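Long-range contact in histidine acid phosphatase (Bifidobacterium longum subsp. infantis, PDB 6RXF), which probably removes phosphate groups from inositol phosphates such as phytate and from 2,3-bisphosphoglycerate: residues A412-P417 with V472-N477. The protein carries 1 engineered substitution. Sequence-based numbering, arbitrary orientation.
Sequences ALLGLP and VRMLYN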
ATOM      1  N   ALA A 412      -9.127  -7.536   2.392  1.00 19.36           N
ATOM      2  CA  ALA A 412     -10.556  -7.823   2.315  1.00 22.77           C
ATOM      3  C   ALA A 412     -10.810  -9.303   2.060  1.00 15.10           C
ATOM      4  O   ALA A 412     -11.761  -9.876   2.602  1.00 20.08           O
ATOM      5  CB  ALA A 412     -11.214  -6.969   1.228  1.00 16.55           C
ATOM      6  N   LEU A 413      -9.968  -9.941   1.242  1.00 16.58           N
ATOM      7  CA  LEU A 413     -10.184 -11.347   0.913  1.00 13.22           C
ATOM      8  C   LEU A 413     -10.066 -12.227   2.149  1.00 17.80           C
ATOM      9  O   LEU A 413     -10.857 -13.158   2.330  1.00 17.95           O
ATOM     10  CB  LEU A 413      -9.194 -11.800  -0.157  1.00 13.23           C
ATOM     11  CG  LEU A 413      -9.307 -13.281  -0.532  1.00 23.52           C
ATOM     12  CD1 LEU A 413     -10.714 -13.611  -1.031  1.00 25.38           C
ATOM     13  CD2 LEU A 413      -8.262 -13.659  -1.570  1.00 20.23           C
ATOM     14  N   LEU A 414      -9.080 -11.946   3.011  1.00 17.82           N
ATOM     15  CA  LEU A 414      -8.922 -12.682   4.261  1.00 28.06           C
ATOM     16  C   LEU A 414      -9.830 -12.168   5.366  1.00 22.65           C
ATOM     17  O   LEU A 414     -10.057 -12.888   6.346  1.00 28.92           O
ATOM     18  CB  LEU A 414      -7.476 -12.612   4.762  1.00 22.07           C
ATOM     19  CG  LEU A 414      -6.342 -12.984   3.811  1.00 31.87           C
ATOM     20  CD1 LEU A 414      -5.126 -12.109   4.085  1.00 36.14           C
ATOM     21  CD2 LEU A 414      -6.001 -14.461   3.969  1.00 16.16           C
ATOM     22  N   GLY A 415     -10.338 -10.948   5.246  1.00 21.84           N
ATOM     23  CA  GLY A 415     -11.106 -10.363   6.327  1.00 26.63           C
ATOM     24  C   GLY A 415     -10.266  -9.897   7.496  1.00 32.28           C
ATOM     25  O   GLY A 415     -10.674 -10.061   8.653  1.00 34.24           O
ATOM     26  N   LEU A 416      -9.083  -9.336   7.225  1.00 22.59           N
ATOM     27  CA  LEU A 416      -8.254  -8.768   8.274  1.00 18.45           C
ATOM     28  C   LEU A 416      -9.000  -7.635   8.977  1.00 28.33           C
ATOM     29  O   LEU A 416      -9.897  -7.012   8.392  1.00 17.26           O
ATOM     30  CB  LEU A 416      -6.943  -8.249   7.684  1.00 21.19           C
ATOM     31  CG  LEU A 416      -6.062  -9.290   6.992  1.00 27.32           C
ATOM     32  CD1 LEU A 416      -4.701  -8.697   6.624  1.00 23.30           C
ATOM     33  CD2 LEU A 416      -5.905 -10.519   7.876  1.00 21.36           C
ATOM     34  N   PRO A 417      -8.653  -7.355  10.235  1.00 33.64           N
ATOM     35  CA  PRO A 417      -9.306  -6.256  10.956  1.00 24.74           C
ATOM     36  C   PRO A 417      -9.279  -4.973  10.140  1.00 23.75           C
ATOM     37  O   PRO A 417      -8.245  -4.588   9.585  1.00 13.51           O
ATOM     38  CB  PRO A 417      -8.475  -6.128  12.237  1.00 22.65           C
ATOM     39  CG  PRO A 417      -7.880  -7.478  12.445  1.00 19.48           C
ATOM     40  CD  PRO A 417      -7.638  -8.037  11.064  1.00 34.32           C
ATOM     41  N   VAL A 472      -0.184 -22.423  11.936  1.00 15.40           N
ATOM     42  CA  VAL A 472       0.131 -21.128  11.340  1.00 11.96           C
ATOM     43  C   VAL A 472      -0.323 -20.010  12.268  1.00 14.59           C
ATOM     44  O   VAL A 472      -1.418 -20.068  12.839  1.00 16.80           O
ATOM     45  CB  VAL A 472      -0.530 -20.966   9.952  1.00 12.06           C
ATOM     46  CG1 VAL A 472      -0.063 -19.676   9.277  1.00 15.64           C
ATOM     47  CG2 VAL A 472      -0.246 -22.175   9.072  1.00 18.41           C
ATOM     48  N   ARG A 473       0.510 -18.983  12.393  1.00 11.97           N
ATOM     49  CA  ARG A 473       0.206 -17.773  13.142  1.00 13.54           C
ATOM     50  C   ARG A 473       0.470 -16.574  12.240  1.00 20.00           C
ATOM     51  O   ARG A 473       1.405 -16.598  11.432  1.00 13.48           O
ATOM     52  CB  ARG A 473       1.060 -17.697  14.418  1.00 19.51           C
ATOM     53  CG  ARG A 473       0.824 -16.471  15.280  1.00 21.22           C
ATOM     54  CD  ARG A 473       1.826 -15.358  14.983  1.00 18.42           C
ATOM     55  NE  ARG A 473       3.219 -15.799  15.012  1.00 29.66           N
ATOM     56  CZ  ARG A 473       3.925 -15.969  16.125  1.00 28.43           C
ATOM     57  NH1 ARG A 473       3.364 -15.758  17.308  1.00 25.48           N
ATOM     58  NH2 ARG A 473       5.190 -16.358  16.060  1.00 18.70           N
ATOM     59  N   MET A 474      -0.341 -15.523  12.375  1.00 10.96           N
ATOM     60  CA  MET A 474      -0.311 -14.406  11.439  1.00 15.12           C
ATOM     61  C   MET A 474      -0.005 -13.091  12.146  1.00 13.44           C
ATOM     62  O   MET A 474      -0.578 -12.798  13.201  1.00 14.84           O
ATOM     63  CB  MET A 474      -1.636 -14.291  10.685  1.00 13.11           C
ATOM     64  CG  MET A 474      -1.651 -13.192   9.628  1.00 22.35           C
ATOM     65  SD  MET A 474      -3.323 -12.863   9.046  1.00 34.03           S
ATOM     66  CE  MET A 474      -3.100 -12.786   7.281  1.00 35.13           C
ATOM     67  N   LEU A 475       0.894 -12.309  11.548  1.00 13.55           N
ATOM     68  CA  LEU A 475       1.181 -10.935  11.941  1.00 13.26           C
ATOM     69  C   LEU A 475       0.710  -9.991  10.841  1.00  8.94           C
ATOM     70  O   LEU A 475       1.007 -10.205   9.660  1.00 13.29           O
ATOM     71  CB  LEU A 475       2.679 -10.720  12.192  1.00 13.70           C
ATOM     72  CG  LEU A 475       3.465 -11.500  13.253  1.00 14.83           C
ATOM     73  CD1 LEU A 475       4.741 -10.741  13.619  1.00 17.93           C
ATOM     74  CD2 LEU A 475       2.635 -11.744  14.483  1.00  9.77           C
ATOM     75  N   TYR A 476      -0.001  -8.943  11.232  1.00  7.85           N
ATOM     76  CA  TYR A 476      -0.511  -7.926  10.317  1.00 13.66           C
ATOM     77  C   TYR A 476       0.085  -6.599  10.759  1.00 10.73           C
ATOM     78  O   TYR A 476      -0.238  -6.108  11.847  1.00 10.46           O
ATOM     79  CB  TYR A 476      -2.039  -7.890  10.346  1.00 12.72           C
ATOM     80  CG  TYR A 476      -2.688  -6.893   9.411  1.00 14.51           C
ATOM     81  CD1 TYR A 476      -3.981  -6.449   9.644  1.00 14.47           C
ATOM     82  CD2 TYR A 476      -2.017  -6.407   8.293  1.00 20.18           C
ATOM     83  CE1 TYR A 476      -4.587  -5.548   8.800  1.00 23.74           C
ATOM     84  CE2 TYR A 476      -2.620  -5.502   7.433  1.00 18.83           C
ATOM     85  CZ  TYR A 476      -3.907  -5.075   7.697  1.00 31.26           C
ATOM     86  OH  TYR A 476      -4.534  -4.177   6.862  1.00 19.56           O
ATOM     87  N   ASN A 477       0.953  -6.028   9.920  1.00 12.71           N
ATOM     88  CA  ASN A 477       1.734  -4.849  10.292  1.00 16.27           C
ATOM     89  C   ASN A 477       2.463  -5.096  11.609  1.00 18.32           C
ATOM     90  O   ASN A 477       2.537  -4.226  12.480  1.00 21.95           O
ATOM     91  CB  ASN A 477       0.856  -3.597  10.370  1.00 10.85           C
ATOM     92  CG  ASN A 477       0.251  -3.229   9.028  1.00 13.21           C
ATOM     93  OD1 ASN A 477       0.876  -3.411   7.982  1.00 14.00           O
ATOM     94  ND2 ASN A 477      -0.967  -2.704   9.048  1.00 18.52           N
TER
HETATM   95  O   HOH W   1      -7.605  -5.040   7.006  1.00 18.89           O
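L416 lays its CD1 methyl over the face of the Y476 ring, 3.6 Å from the ring centroid and only 2° off the normal, a nearly axial CH-pi contact. L416 belongs to the Schellman motif that ends helix 404-414: G415, the C-prime residue, has the positive phi that glycine tolerates most easily, and the turn brings L416 round to face strand 471-476 of the mixed sheet in this histidine phosphatase fold. A branched leucine suits the place because its two methyls serve different partners: while CD1 covers the ring, CD2 packs 3.7 Å from M474 CE. That flexible thioether chain, bent at chi3 (-135°), puts the same CE 3.8 Å from L414 CD1, bridging the last turn of the helix and the loop after it. V450 on the adjoining strand touches L416, M474 and Y476, continuing the apolar layer. Tyrosine suits its place because a flat apolar face takes the methyl while the hydroxyl, extended by a chi1 of -179°, hydrogen-bonds to the carbonyl of V443, at the end of helix 440-443. Replaced by alanine, Y476 would probably leave L416 CD1 without its aromatic platform and the V443 carbonyl without this hydroxyl. P417 brings its carbonyl to the ring's edge, in plane, with O 3.9 Å from Y476 CE1. One water donates both to P417 O, at 2.7 Å, and to Y476 OH, at 3.2 Å.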